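Local coordinates for protein tylactone synthase starter module and modules 1 & 2 (PDB 2Z5L) that is thought to act as an NADPH-dependent ketoreductase domain of the tylosin polyketide synthase, reducing a ketone of the growing chain and helping to set its chirality, at residues W27-T32 with V480-F485; R243-A248 with G394-A399; Q164-G169 with E230-V235; W430-G435 with A442-L447. All coordinates share one frame; numbering follows the deposited sequence.

How the interactions relate
Interactions 1, 2 and 3 gather around three neighbouring strands, 28-35, 239-247 and 232-236, which lie between the two Rossmann-like halves expected of a polyketide synthase ketoreductase. Interactions 1 and 2 have centres about 8 Å apart and share the 28-35/239-247 pairing; interactions 2 and 3, about 11 Å apart between centres, share the 239-247/232-236 pairing. Interaction 4 lies on the half holding strand 426-430, its centre about 15 Å from that of interaction 2, which it meets through Asn-398. Along the chain interactions 3, 2 and 4 close in turn, all within the span bracketed by interaction 1, so the chain's two ends come together over the junction.

Interaction 1 (W27-T32 with V480-F485); sequences WRYRVT and VDWERF
Tyr-29, on strand 28-35, meets Trp-482 in the first turn of helix 482-492 with its ring and its hydroxyl. From CB, chi1 of -54° sets CG beside the backbone N and opposite the carbonyl carbon, sending the ring toward the helix. The two rings meet obliquely, their side chains sliding past each other in opposite directions. CD2 only grazes the indole, whereas Tyr-29 CE2 lies 3.5 Å from Trp-482 CZ2, at the indole edge. Next outward, Tyr-29 CZ is 3.6 Å from Trp-482 NE1. At the tip, Tyr-29 OH accepts a hydrogen bond from Trp-482 NE1 at 2.8 Å; the N-H...O angle of 133° and an oxygen lying 30° out of the indole plane show that it is bent. Trp-482 also packs on Arg-247 of strand 239-247 and meets the ring of Trp-396, so helix 482-492 touches both the central strands and the loop after strand 386-391. The chemistry implies that the buried indole N-H finds its acceptor in the phenol oxygen, while Tyr-29 OH has a second partner, 2.7 Å away, in a water in the phenol plane that accepts from Val-480 N.

Interaction 2 (R243-A248 with G394-A399); sequences RRVSRA and GTWGNA
Arg-243 and Val-245, on the same side of strand 239-247, press against Thr-395 and Trp-396 in the loop between strand 386-391 and helix 402-419. Strand 386-391 and helix 402-419 correspond to the strand and helix that, in the short-chain dehydrogenase fold, usually carry the catalytic serine and tyrosine, so the contact joins the probable active-site half to the central strands. The tight part is polar at one end. CG of Arg-243 lies anti to the backbone N (chi1 -171°), and the chain runs extended to NE, so the guanidinium arrives with its edge facing Thr-395 O. Arg-243 NH2 donates in the carbonyl plane, on a lone pair, at a C=O...N angle of 128°; the 2.5 Å separation of Arg-243 NH2 from Thr-395 O is unusually short, and the exact value is doubtful. Beside it, Thr-395 CG2 lies 3.2 Å from Arg-243 NH2. The other end is also close: Val-245 CG1 is 3.3 Å from Trp-396 NE1 and 3.4 Å from Trp-396 CD1, and the two side chains cross at about a right angle. Beyond Val-245 the segments part. Ser-246, Arg-247 and Ala-248 are partly exposed, and Arg-247 turns to Glu-503 in a salt bridge, while the loop runs off to a partly exposed Ala-399. Even at Val-245 and Trp-396, the nearest CA atoms are 8.0 Å apart. Back at the polar end, Arg-243 NH1 adds a weak bond to Thr-395 O at 3.0 Å, so one carbonyl oxygen sits between both terminal nitrogens.

Interaction 3 (Q164-G169 with E230-V235); sequences QLWGFG and EDQVAV
Between residues 164-169 of helix 160-175 and residues 230-235 the nearest CA atoms are those of Trp-166 and Gln-232, 8.2 Å apart, a gap that the long indole of Trp-166 bridges. With chi1 of -82°, its CG stands beside the backbone N and opposite the carbonyl carbon, and the six-membered ring reaches the strand. Trp-166 CH2 comes within 3.4 Å of Val-233 O, which lies near the ring plane at the indole edge, and CZ2 follows at 3.7 Å from the same Val-233 O. This is a close approach of aromatic C-H groups to a backbone carbonyl; no hydrogen bond joins the two segments. In the structural half of the ketoreductase, a Rossmann-like unit, the contact packs a helix onto the strand next to 180-186, and Trp-166 also touches Leu-183 and Asp-185 of that neighbour. Trp-166 NE1 hydrogen-bonds Thr-146 OG1. At the neighbouring ring atom, Trp-166 CZ3, Gln-232 CB lies 3.8 Å away. The glutamine extends beyond CG, carrying Gln-232 OE1 to 4.1 Å from Trp-166 CE3, with the amide turned 70° from the indole plane. That OE1 accepts weak hydrogen bonds from Arg-243 NH1 and Arg-170 NH1.

Interaction 4 (W430-G435 with A442-L447); sequences WGLWGG and AGEESL
Leu-432 lays the methyl CD2 over the first two turns of helix 442-450, across the base of Glu-444 and up to the tip of Leu-447. The residue sits in the loop after strand 426-430, the part of the short-chain dehydrogenase fold that in ketoreductases leads to a helix lying over the substrate cleft; helix 442-450 probably corresponds to that lid. Geometry supports a purely apolar meeting. CD2 of Leu-432 is 3.8 Å from Glu-444 CB, 4.0 Å from Glu-444 CA and 4.2 Å from Leu-447 CD1, and no hydrogen bond crosses between the segments. Leu-432 CG stands opposite its own carbonyl carbon (chi1 -62°), and this torsion together with a chi2 of 174° carries CD2 nearer the helix than the direction of CB would suggest. Glu-444 and Leu-447, three residues apart, present neighbouring positions on one side of the helix, and the leucine methyl touches both. Leu-452 packs against both Leu-432 and Leu-447, while Asn-398 touches Leu-447. Leu-432 and Gly-434 make backbone hydrogen bonds with Met-455. Only the aliphatic base of Glu-444 serves the contact: its chain bends at chi2 (56°), and the carboxylate leads away from Leu-432. There OE1 accepts from Gly-441 N, in the residue just ahead of the helix, and OE2 accepts from Gln-401 NE2.

Interaction 1 (W27-T32 with V480-F485)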
loop_
_atom_site.group_PDB
_atom_site.type_symbol
_atom_site.label_atom_id
_atom_site.label_comp_id
_atom_site.label_asym_id
_atom_site.label_seq_id
_atom_site.Cartn_x
_atom_site.Cartn_y
_atom_site.Cartn_z
ATOM N N TRP A 27 6.695 8.274 -16.641
ATOM C CA TRP A 27 6.125 8.322 -15.302
ATOM C C TRP A 27 5.805 6.925 -14.804
ATOM O O TRP A 27 5.364 6.757 -13.674
ATOM C CB TRP A 27 4.830 9.146 -15.288
ATOM C CG TRP A 27 5.001 10.591 -15.654
ATOM C CD1 TRP A 27 6.179 11.278 -15.765
ATOM C CD2 TRP A 27 3.955 11.541 -15.924
ATOM N NE1 TRP A 27 5.932 12.593 -16.082
ATOM C CE2 TRP A 27 4.578 12.783 -16.186
ATOM C CE3 TRP A 27 2.555 11.464 -15.967
ATOM C CZ2 TRP A 27 3.851 13.939 -16.487
ATOM C CZ3 TRP A 27 1.828 12.623 -16.268
ATOM C CH2 TRP A 27 2.482 13.840 -16.524
ATOM N N ARG A 28 6.036 5.926 -15.642
ATOM C CA ARG A 28 5.728 4.549 -15.283
ATOM C C ARG A 28 6.845 3.808 -14.550
ATOM O O ARG A 28 7.947 3.650 -15.071
ATOM C CB ARG A 28 5.350 3.764 -16.541
ATOM C CG ARG A 28 4.073 4.236 -17.229
ATOM C CD ARG A 28 3.939 3.563 -18.574
ATOM N NE ARG A 28 4.091 2.118 -18.460
ATOM C CZ ARG A 28 3.149 1.303 -18.003
ATOM N NH1 ARG A 28 1.975 1.799 -17.627
ATOM N NH2 ARG A 28 3.393 -0.002 -17.901
ATOM N N TYR A 29 6.545 3.345 -13.340
ATOM C CA TYR A 29 7.509 2.597 -12.544
ATOM C C TYR A 29 6.848 1.343 -11.988
ATOM O O TYR A 29 5.620 1.206 -11.997
ATOM C CB TYR A 29 8.036 3.444 -11.393
ATOM C CG TYR A 29 8.620 4.772 -11.802
ATOM C CD1 TYR A 29 7.797 5.853 -12.100
ATOM C CD2 TYR A 29 10.003 4.958 -11.854
ATOM C CE1 TYR A 29 8.336 7.090 -12.433
ATOM C CE2 TYR A 29 10.554 6.195 -12.190
ATOM C CZ TYR A 29 9.718 7.257 -12.473
ATOM O OH TYR A 29 10.244 8.498 -12.764
ATOM N N ARG A 30 7.666 0.424 -11.498
ATOM C CA ARG A 30 7.139 -0.813 -10.949
ATOM C C ARG A 30 8.058 -1.375 -9.877
ATOM O O ARG A 30 9.174 -0.890 -9.680
ATOM C CB ARG A 30 6.938 -1.844 -12.068
ATOM C CG ARG A 30 8.221 -2.457 -12.627
ATOM C CD ARG A 30 7.926 -3.450 -13.753
ATOM N NE ARG A 30 6.604 -4.073 -13.620
ATOM C CZ ARG A 30 5.508 -3.661 -14.256
ATOM N NH1 ARG A 30 5.567 -2.626 -15.081
ATOM N NH2 ARG A 30 4.347 -4.280 -14.064
ATOM N N VAL A 31 7.586 -2.397 -9.180
ATOM C CA VAL A 31 8.381 -3.004 -8.131
ATOM C C VAL A 31 8.934 -4.353 -8.556
ATOM O O VAL A 31 8.189 -5.264 -8.916
ATOM C CB VAL A 31 7.561 -3.184 -6.837
ATOM C CG1 VAL A 31 8.402 -3.898 -5.788
ATOM C CG2 VAL A 31 7.117 -1.827 -6.316
ATOM N N THR A 32 10.255 -4.462 -8.515
ATOM C CA THR A 32 10.943 -5.689 -8.877
ATOM C C THR A 32 11.744 -6.177 -7.680
ATOM O O THR A 32 11.868 -5.478 -6.666
ATOM C CB THR A 32 11.909 -5.463 -10.063
ATOM O OG1 THR A 32 12.778 -4.353 -9.776
ATOM C CG2 THR A 32 11.125 -5.189 -11.341
ATOM N N VAL A 480 8.066 12.670 -11.108
ATOM C CA VAL A 480 9.049 13.055 -10.087
ATOM C C VAL A 480 10.359 13.678 -10.560
ATOM O O VAL A 480 10.982 13.196 -11.500
ATOM C CB VAL A 480 9.493 11.851 -9.246
ATOM C CG1 VAL A 480 10.005 12.329 -7.900
ATOM C CG2 VAL A 480 8.377 10.858 -9.118
ATOM N N ASP A 481 10.785 14.724 -9.859
ATOM C CA ASP A 481 12.046 15.401 -10.143
ATOM C C ASP A 481 13.143 14.663 -9.360
ATOM O O ASP A 481 13.569 15.108 -8.293
ATOM C CB ASP A 481 11.981 16.863 -9.686
ATOM C CG ASP A 481 13.287 17.607 -9.907
ATOM O OD1 ASP A 481 13.379 18.788 -9.476
ATOM O OD2 ASP A 481 14.215 17.020 -10.511
ATOM N N TRP A 482 13.579 13.526 -9.897
ATOM C CA TRP A 482 14.611 12.709 -9.274
ATOM C C TRP A 482 15.825 13.498 -8.793
ATOM O O TRP A 482 16.486 13.100 -7.833
ATOM C CB TRP A 482 15.072 11.628 -10.246
ATOM C CG TRP A 482 14.069 10.537 -10.462
ATOM C CD1 TRP A 482 13.563 10.112 -11.659
ATOM C CD2 TRP A 482 13.495 9.689 -9.460
ATOM N NE1 TRP A 482 12.713 9.047 -11.465
ATOM C CE2 TRP A 482 12.655 8.768 -10.125
ATOM C CE3 TRP A 482 13.612 9.616 -8.067
ATOM C CZ2 TRP A 482 11.936 7.786 -9.443
ATOM C CZ3 TRP A 482 12.902 8.641 -7.389
ATOM C CH2 TRP A 482 12.070 7.736 -8.080
ATOM N N GLU A 483 16.129 14.605 -9.463
ATOM C CA GLU A 483 17.272 15.424 -9.078
ATOM C C GLU A 483 16.940 16.212 -7.821
ATOM O O GLU A 483 17.652 17.143 -7.447
ATOM C CB GLU A 483 17.649 16.387 -10.213
ATOM C CG GLU A 483 18.159 15.694 -11.480
ATOM C CD GLU A 483 19.500 14.995 -11.283
ATOM O OE1 GLU A 483 19.922 14.259 -12.202
ATOM O OE2 GLU A 483 20.133 15.184 -10.219
ATOM N N ARG A 484 15.852 15.829 -7.168
ATOM C CA ARG A 484 15.421 16.508 -5.957
ATOM C C ARG A 484 14.830 15.507 -4.977
ATOM O O ARG A 484 14.755 15.768 -3.780
ATOM C CB ARG A 484 14.380 17.568 -6.310
ATOM C CG ARG A 484 13.957 18.435 -5.144
ATOM C CD ARG A 484 12.940 19.464 -5.598
ATOM N NE ARG A 484 12.510 20.337 -4.509
ATOM C CZ ARG A 484 11.509 21.208 -4.605
ATOM N NH1 ARG A 484 10.836 21.318 -5.745
ATOM N NH2 ARG A 484 11.174 21.961 -3.564
ATOM N N PHE A 485 14.426 14.354 -5.497
ATOM C CA PHE A 485 13.828 13.307 -4.686
ATOM C C PHE A 485 14.890 12.421 -4.046
ATOM O O PHE A 485 14.924 12.263 -2.829
ATOM C CB PHE A 485 12.916 12.443 -5.554
ATOM C CG PHE A 485 11.952 11.599 -4.775
ATOM C CD1 PHE A 485 10.739 12.124 -4.352
ATOM C CD2 PHE A 485 12.256 10.278 -4.465
ATOM C CE1 PHE A 485 9.834 11.345 -3.631
ATOM C CE2 PHE A 485 11.360 9.489 -3.744
ATOM C CZ PHE A 485 10.150 10.025 -3.326
HETATM O O HOH W 1 8.654 10.704 -13.032
#

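Interaction 2 (R243-A248 with G394-A399)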
loop_
_atom_site.group_PDB
_atom_site.type_symbol
_atom_site.label_atom_id
_atom_site.label_comp_id
_atom_site.label_asym_id
_atom_site.label_seq_id
_atom_site.Cartn_x
_atom_site.Cartn_y
_atom_site.Cartn_z
ATOM N N ARG A 243 13.770 -5.315 -2.226
ATOM C CA ARG A 243 12.773 -4.578 -3.001
ATOM C C ARG A 243 13.410 -3.414 -3.757
ATOM O O ARG A 243 14.241 -2.689 -3.216
ATOM C CB ARG A 243 11.665 -4.071 -2.061
ATOM C CG ARG A 243 10.444 -3.478 -2.756
ATOM C CD ARG A 243 9.194 -3.678 -1.902
ATOM N NE ARG A 243 8.014 -3.024 -2.462
ATOM C CZ ARG A 243 7.844 -1.706 -2.524
ATOM N NH1 ARG A 243 8.776 -0.888 -2.062
ATOM N NH2 ARG A 243 6.738 -1.200 -3.048
ATOM N N ARG A 244 13.023 -3.244 -5.016
ATOM C CA ARG A 244 13.567 -2.167 -5.847
ATOM C C ARG A 244 12.506 -1.542 -6.746
ATOM O O ARG A 244 11.612 -2.229 -7.237
ATOM C CB ARG A 244 14.695 -2.710 -6.733
ATOM C CG ARG A 244 15.948 -3.139 -5.993
ATOM C CD ARG A 244 16.698 -1.947 -5.429
ATOM N NE ARG A 244 18.039 -2.324 -4.999
ATOM C CZ ARG A 244 18.302 -3.100 -3.953
ATOM N NH1 ARG A 244 17.308 -3.584 -3.217
ATOM N NH2 ARG A 244 19.559 -3.405 -3.657
ATOM N N VAL A 245 12.609 -0.236 -6.956
ATOM C CA VAL A 245 11.680 0.456 -7.840
ATOM C C VAL A 245 12.397 0.745 -9.160
ATOM O O VAL A 245 13.396 1.470 -9.203
ATOM C CB VAL A 245 11.169 1.798 -7.236
ATOM C CG1 VAL A 245 10.268 1.521 -6.040
ATOM C CG2 VAL A 245 12.346 2.683 -6.826
ATOM N N SER A 246 11.878 0.171 -10.239
ATOM C CA SER A 246 12.466 0.347 -11.559
ATOM C C SER A 246 11.443 0.845 -12.581
ATOM O O SER A 246 10.293 0.407 -12.582
ATOM C CB SER A 246 13.069 -0.983 -12.014
ATOM O OG SER A 246 12.304 -2.079 -11.539
ATOM N N ARG A 247 11.859 1.765 -13.447
ATOM C CA ARG A 247 10.956 2.301 -14.462
ATOM C C ARG A 247 10.301 1.126 -15.175
ATOM O O ARG A 247 10.959 0.139 -15.490
ATOM C CB ARG A 247 11.725 3.188 -15.449
ATOM C CG ARG A 247 12.462 4.340 -14.752
ATOM C CD ARG A 247 13.045 5.351 -15.730
ATOM N NE ARG A 247 12.139 6.472 -15.991
ATOM C CZ ARG A 247 12.366 7.729 -15.606
ATOM N NH1 ARG A 247 13.467 8.042 -14.942
ATOM N NH2 ARG A 247 11.491 8.681 -15.880
ATOM N N ALA A 248 8.996 1.217 -15.398
ATOM C CA ALA A 248 8.285 0.142 -16.068
ATOM C C ALA A 248 8.360 0.348 -17.572
ATOM O O ALA A 248 8.734 1.421 -18.039
ATOM C CB ALA A 248 6.833 0.100 -15.605
ATOM N N GLY A 394 1.626 3.952 -0.813
ATOM C CA GLY A 394 1.607 2.552 -0.438
ATOM C C GLY A 394 2.606 1.703 -1.201
ATOM O O GLY A 394 2.623 0.481 -1.023
ATOM N N THR A 395 3.421 2.319 -2.056
ATOM C CA THR A 395 4.421 1.562 -2.822
ATOM C C THR A 395 5.839 2.059 -2.543
ATOM O O THR A 395 6.772 1.266 -2.513
ATOM C CB THR A 395 4.183 1.643 -4.353
ATOM O OG1 THR A 395 2.820 1.315 -4.649
ATOM C CG2 THR A 395 5.098 0.658 -5.079
ATOM N N TRP A 396 6.004 3.368 -2.366
ATOM C CA TRP A 396 7.319 3.917 -2.061
ATOM C C TRP A 396 7.393 4.311 -0.603
ATOM O O TRP A 396 8.408 4.106 0.056
ATOM C CB TRP A 396 7.628 5.153 -2.907
ATOM C CG TRP A 396 7.798 4.873 -4.361
ATOM C CD1 TRP A 396 7.795 3.650 -4.971
ATOM C CD2 TRP A 396 7.979 5.838 -5.400
ATOM N NE1 TRP A 396 7.955 3.793 -6.327
ATOM C CE2 TRP A 396 8.070 5.128 -6.618
ATOM C CE3 TRP A 396 8.068 7.233 -5.420
ATOM C CZ2 TRP A 396 8.250 5.766 -7.845
ATOM C CZ3 TRP A 396 8.246 7.870 -6.639
ATOM C CH2 TRP A 396 8.332 7.135 -7.838
ATOM N N GLY A 397 6.316 4.888 -0.093
ATOM C CA GLY A 397 6.311 5.309 1.297
ATOM C C GLY A 397 6.273 6.820 1.374
ATOM O O GLY A 397 6.727 7.503 0.456
ATOM N N ASN A 398 5.727 7.338 2.469
ATOM C CA ASN A 398 5.609 8.779 2.678
ATOM C C ASN A 398 5.128 9.080 4.097
ATOM O O ASN A 398 4.075 8.605 4.529
ATOM C CB ASN A 398 4.630 9.376 1.670
ATOM C CG ASN A 398 4.508 10.876 1.796
ATOM O OD1 ASN A 398 5.504 11.594 1.724
ATOM N ND2 ASN A 398 3.281 11.360 1.975
ATOM N N ALA A 399 5.900 9.890 4.811
ATOM C CA ALA A 399 5.586 10.248 6.191
ATOM C C ALA A 399 4.197 10.850 6.423
ATOM O O ALA A 399 3.649 11.536 5.559
ATOM C CB ALA A 399 6.656 11.212 6.729
#

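Interaction 3 (Q164-G169 with E230-V235)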
loop_
_atom_site.group_PDB
_atom_site.type_symbol
_atom_site.label_atom_id
_atom_site.label_comp_id
_atom_site.label_asym_id
_atom_site.label_seq_id
_atom_site.Cartn_x
_atom_site.Cartn_y
_atom_site.Cartn_z
ATOM N N GLN A 164 -0.265 -5.050 3.849
ATOM C CA GLN A 164 -0.575 -3.828 4.590
ATOM C C GLN A 164 0.594 -3.355 5.448
ATOM O O GLN A 164 0.923 -2.163 5.469
ATOM C CB GLN A 164 -1.786 -4.051 5.491
ATOM C CG GLN A 164 -3.127 -4.032 4.780
ATOM C CD GLN A 164 -4.280 -3.921 5.772
ATOM O OE1 GLN A 164 -4.251 -3.068 6.655
ATOM N NE2 GLN A 164 -5.294 -4.779 5.634
ATOM N N LEU A 165 1.207 -4.304 6.158
ATOM C CA LEU A 165 2.338 -4.034 7.047
ATOM C C LEU A 165 3.542 -3.482 6.284
ATOM O O LEU A 165 4.254 -2.599 6.767
ATOM C CB LEU A 165 2.749 -5.319 7.790
ATOM C CG LEU A 165 2.685 -5.367 9.319
ATOM C CD1 LEU A 165 3.476 -6.581 9.800
ATOM C CD2 LEU A 165 3.271 -4.097 9.917
ATOM N N TRP A 166 3.802 -4.024 5.100
ATOM C CA TRP A 166 4.930 -3.519 4.327
ATOM C C TRP A 166 4.633 -2.077 3.962
ATOM O O TRP A 166 5.521 -1.228 4.008
ATOM C CB TRP A 166 5.154 -4.367 3.081
ATOM C CG TRP A 166 5.943 -5.602 3.372
ATOM C CD1 TRP A 166 5.569 -6.663 4.162
ATOM C CD2 TRP A 166 7.257 -5.895 2.902
ATOM N NE1 TRP A 166 6.576 -7.598 4.206
ATOM C CE2 TRP A 166 7.624 -7.151 3.443
ATOM C CE3 TRP A 166 8.167 -5.220 2.074
ATOM C CZ2 TRP A 166 8.858 -7.742 3.184
ATOM C CZ3 TRP A 166 9.398 -5.810 1.817
ATOM C CH2 TRP A 166 9.731 -7.062 2.372
ATOM N N GLY A 167 3.367 -1.801 3.636
ATOM C CA GLY A 167 2.987 -0.449 3.292
ATOM C C GLY A 167 3.263 0.495 4.444
ATOM O O GLY A 167 3.895 1.535 4.280
ATOM N N PHE A 168 2.796 0.116 5.625
ATOM C CA PHE A 168 2.989 0.916 6.824
ATOM C C PHE A 168 4.456 0.986 7.211
ATOM O O PHE A 168 4.939 2.016 7.688
ATOM C CB PHE A 168 2.231 0.289 7.984
ATOM C CG PHE A 168 2.493 0.954 9.288
ATOM C CD1 PHE A 168 1.889 2.172 9.588
ATOM C CD2 PHE A 168 3.375 0.397 10.199
ATOM C CE1 PHE A 168 2.156 2.830 10.776
ATOM C CE2 PHE A 168 3.649 1.047 11.388
ATOM C CZ PHE A 168 3.038 2.273 11.683
ATOM N N GLY A 169 5.141 -0.139 7.036
ATOM C CA GLY A 169 6.549 -0.226 7.387
ATOM C C GLY A 169 7.400 0.846 6.726
ATOM O O GLY A 169 8.289 1.411 7.362
ATOM N N GLU A 230 19.386 -2.693 3.839
ATOM C CA GLU A 230 18.306 -3.381 3.152
ATOM C C GLU A 230 17.165 -3.643 4.137
ATOM O O GLU A 230 17.063 -4.728 4.718
ATOM C CB GLU A 230 18.812 -4.699 2.568
ATOM C CG GLU A 230 19.891 -4.539 1.504
ATOM C CD GLU A 230 19.354 -4.002 0.180
ATOM O OE1 GLU A 230 20.162 -3.815 -0.756
ATOM O OE2 GLU A 230 18.130 -3.771 0.076
ATOM N N ASP A 231 16.317 -2.635 4.324
ATOM C CA ASP A 231 15.185 -2.723 5.233
ATOM C C ASP A 231 13.898 -3.222 4.565
ATOM O O ASP A 231 12.799 -3.001 5.075
ATOM C CB ASP A 231 14.944 -1.359 5.909
ATOM C CG ASP A 231 14.810 -0.211 4.911
ATOM O OD1 ASP A 231 14.686 0.951 5.360
ATOM O OD2 ASP A 231 14.829 -0.464 3.688
ATOM N N GLN A 232 14.052 -3.902 3.433
ATOM C CA GLN A 232 12.933 -4.465 2.681
ATOM C C GLN A 232 13.478 -5.664 1.911
ATOM O O GLN A 232 13.875 -5.542 0.749
ATOM C CB GLN A 232 12.353 -3.437 1.694
ATOM C CG GLN A 232 11.554 -2.301 2.328
ATOM C CD GLN A 232 10.855 -1.436 1.288
ATOM O OE1 GLN A 232 10.026 -1.919 0.515
ATOM N NE2 GLN A 232 11.187 -0.159 1.265
ATOM N N VAL A 233 13.493 -6.822 2.566
ATOM C CA VAL A 233 14.027 -8.043 1.973
ATOM C C VAL A 233 13.047 -9.213 2.031
ATOM O O VAL A 233 12.220 -9.303 2.934
ATOM C CB VAL A 233 15.342 -8.445 2.692
ATOM C CG1 VAL A 233 15.973 -9.662 2.026
ATOM C CG2 VAL A 233 16.307 -7.268 2.687
ATOM N N ALA A 234 13.140 -10.103 1.051
ATOM C CA ALA A 234 12.280 -11.271 0.995
ATOM C C ALA A 234 13.170 -12.503 0.974
ATOM O O ALA A 234 13.959 -12.694 0.047
ATOM C CB ALA A 234 11.417 -11.228 -0.253
ATOM N N VAL A 235 13.055 -13.333 2.000
ATOM C CA VAL A 235 13.863 -14.539 2.077
ATOM C C VAL A 235 13.155 -15.715 1.421
ATOM O O VAL A 235 12.043 -16.078 1.801
ATOM C CB VAL A 235 14.182 -14.899 3.541
ATOM C CG1 VAL A 235 14.986 -16.188 3.597
ATOM C CG2 VAL A 235 14.950 -13.761 4.195
#

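Interaction 4 (W430-G435 with A442-L447)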
loop_
_atom_site.group_PDB
_atom_site.type_symbol
_atom_site.label_atom_id
_atom_site.label_comp_id
_atom_site.label_asym_id
_atom_site.label_seq_id
_atom_site.Cartn_x
_atom_site.Cartn_y
_atom_site.Cartn_z
ATOM N N TRP A 430 -0.929 6.054 -7.970
ATOM C CA TRP A 430 -0.800 7.425 -8.432
ATOM C C TRP A 430 0.110 8.299 -7.594
ATOM O O TRP A 430 0.402 8.004 -6.434
ATOM C CB TRP A 430 -2.184 8.079 -8.526
ATOM C CG TRP A 430 -3.088 7.405 -9.511
ATOM C CD1 TRP A 430 -4.038 6.455 -9.242
ATOM C CD2 TRP A 430 -3.059 7.544 -10.939
ATOM N NE1 TRP A 430 -4.588 5.993 -10.410
ATOM C CE2 TRP A 430 -4.003 6.633 -11.465
ATOM C CE3 TRP A 430 -2.316 8.332 -11.822
ATOM C CZ2 TRP A 430 -4.233 6.497 -12.832
ATOM C CZ3 TRP A 430 -2.545 8.197 -13.201
ATOM C CH2 TRP A 430 -3.488 7.280 -13.686
ATOM N N GLY A 431 0.565 9.374 -8.221
ATOM C CA GLY A 431 1.408 10.349 -7.562
ATOM C C GLY A 431 0.466 11.509 -7.330
ATOM O O GLY A 431 -0.746 11.295 -7.264
ATOM N N LEU A 432 0.994 12.720 -7.221
ATOM C CA LEU A 432 0.162 13.903 -7.011
ATOM C C LEU A 432 -0.702 14.203 -8.227
ATOM O O LEU A 432 -0.204 14.215 -9.355
ATOM C CB LEU A 432 1.038 15.117 -6.722
ATOM C CG LEU A 432 1.891 15.036 -5.459
ATOM C CD1 LEU A 432 2.825 16.258 -5.368
ATOM C CD2 LEU A 432 0.970 14.976 -4.269
ATOM N N TRP A 433 -1.990 14.455 -7.995
ATOM C CA TRP A 433 -2.929 14.762 -9.076
ATOM C C TRP A 433 -3.119 16.244 -9.360
ATOM O O TRP A 433 -3.474 17.024 -8.472
ATOM C CB TRP A 433 -4.301 14.147 -8.801
ATOM C CG TRP A 433 -4.461 12.783 -9.390
ATOM C CD1 TRP A 433 -3.799 11.649 -9.019
ATOM C CD2 TRP A 433 -5.321 12.412 -10.474
ATOM N NE1 TRP A 433 -4.194 10.591 -9.805
ATOM C CE2 TRP A 433 -5.126 11.032 -10.707
ATOM C CE3 TRP A 433 -6.235 13.111 -11.274
ATOM C CZ2 TRP A 433 -5.810 10.337 -11.702
ATOM C CZ3 TRP A 433 -6.916 12.418 -12.266
ATOM C CH2 TRP A 433 -6.698 11.043 -12.471
ATOM N N GLY A 434 -2.881 16.633 -10.608
ATOM C CA GLY A 434 -3.108 18.000 -11.037
ATOM C C GLY A 434 -4.482 18.509 -10.649
ATOM O O GLY A 434 -5.361 17.731 -10.278
ATOM N N GLY A 435 -4.668 19.822 -10.734
ATOM C CA GLY A 435 -5.889 20.386 -11.279
ATOM C C GLY A 435 -6.842 20.859 -10.199
ATOM O O GLY A 435 -6.563 20.722 -9.008
ATOM N N ALA A 442 -1.038 17.556 4.673
ATOM C CA ALA A 442 0.357 17.419 5.063
ATOM C C ALA A 442 1.070 16.377 4.198
ATOM O O ALA A 442 2.220 16.574 3.802
ATOM C CB ALA A 442 0.467 17.040 6.562
ATOM N N GLY A 443 0.394 15.271 3.900
ATOM C CA GLY A 443 1.007 14.232 3.085
ATOM C C GLY A 443 1.392 14.652 1.669
ATOM O O GLY A 443 2.510 14.380 1.216
ATOM N N GLU A 444 0.475 15.296 0.958
ATOM C CA GLU A 444 0.760 15.740 -0.398
ATOM C C GLU A 444 1.857 16.805 -0.317
ATOM O O GLU A 444 2.749 16.858 -1.164
ATOM C CB GLU A 444 -0.504 16.320 -1.045
ATOM C CG GLU A 444 -1.645 15.300 -1.263
ATOM C CD GLU A 444 -2.059 14.602 0.021
ATOM O OE1 GLU A 444 -2.386 15.290 1.023
ATOM O OE2 GLU A 444 -2.061 13.356 0.032
ATOM N N GLU A 445 1.778 17.636 0.719
ATOM C CA GLU A 445 2.749 18.700 0.954
ATOM C C GLU A 445 4.163 18.131 1.107
ATOM O O GLU A 445 5.133 18.740 0.663
ATOM C CB GLU A 445 2.370 19.495 2.211
ATOM C CG GLU A 445 1.173 20.411 2.022
ATOM C CD GLU A 445 0.687 21.027 3.320
ATOM O OE1 GLU A 445 1.499 21.198 4.258
ATOM O OE2 GLU A 445 -0.512 21.360 3.407
ATOM N N SER A 446 4.274 16.964 1.732
ATOM C CA SER A 446 5.572 16.344 1.919
ATOM C C SER A 446 6.116 15.795 0.616
ATOM O O SER A 446 7.296 15.975 0.309
ATOM C CB SER A 446 5.501 15.219 2.939
ATOM O OG SER A 446 6.734 14.521 2.985
ATOM N N LEU A 447 5.263 15.118 -0.146
ATOM C CA LEU A 447 5.657 14.545 -1.432
ATOM C C LEU A 447 6.074 15.646 -2.395
ATOM O O LEU A 447 6.964 15.460 -3.218
ATOM C CB LEU A 447 4.490 13.774 -2.053
ATOM C CG LEU A 447 4.079 12.447 -1.430
ATOM C CD1 LEU A 447 2.809 11.933 -2.110
ATOM C CD2 LEU A 447 5.211 11.455 -1.572
#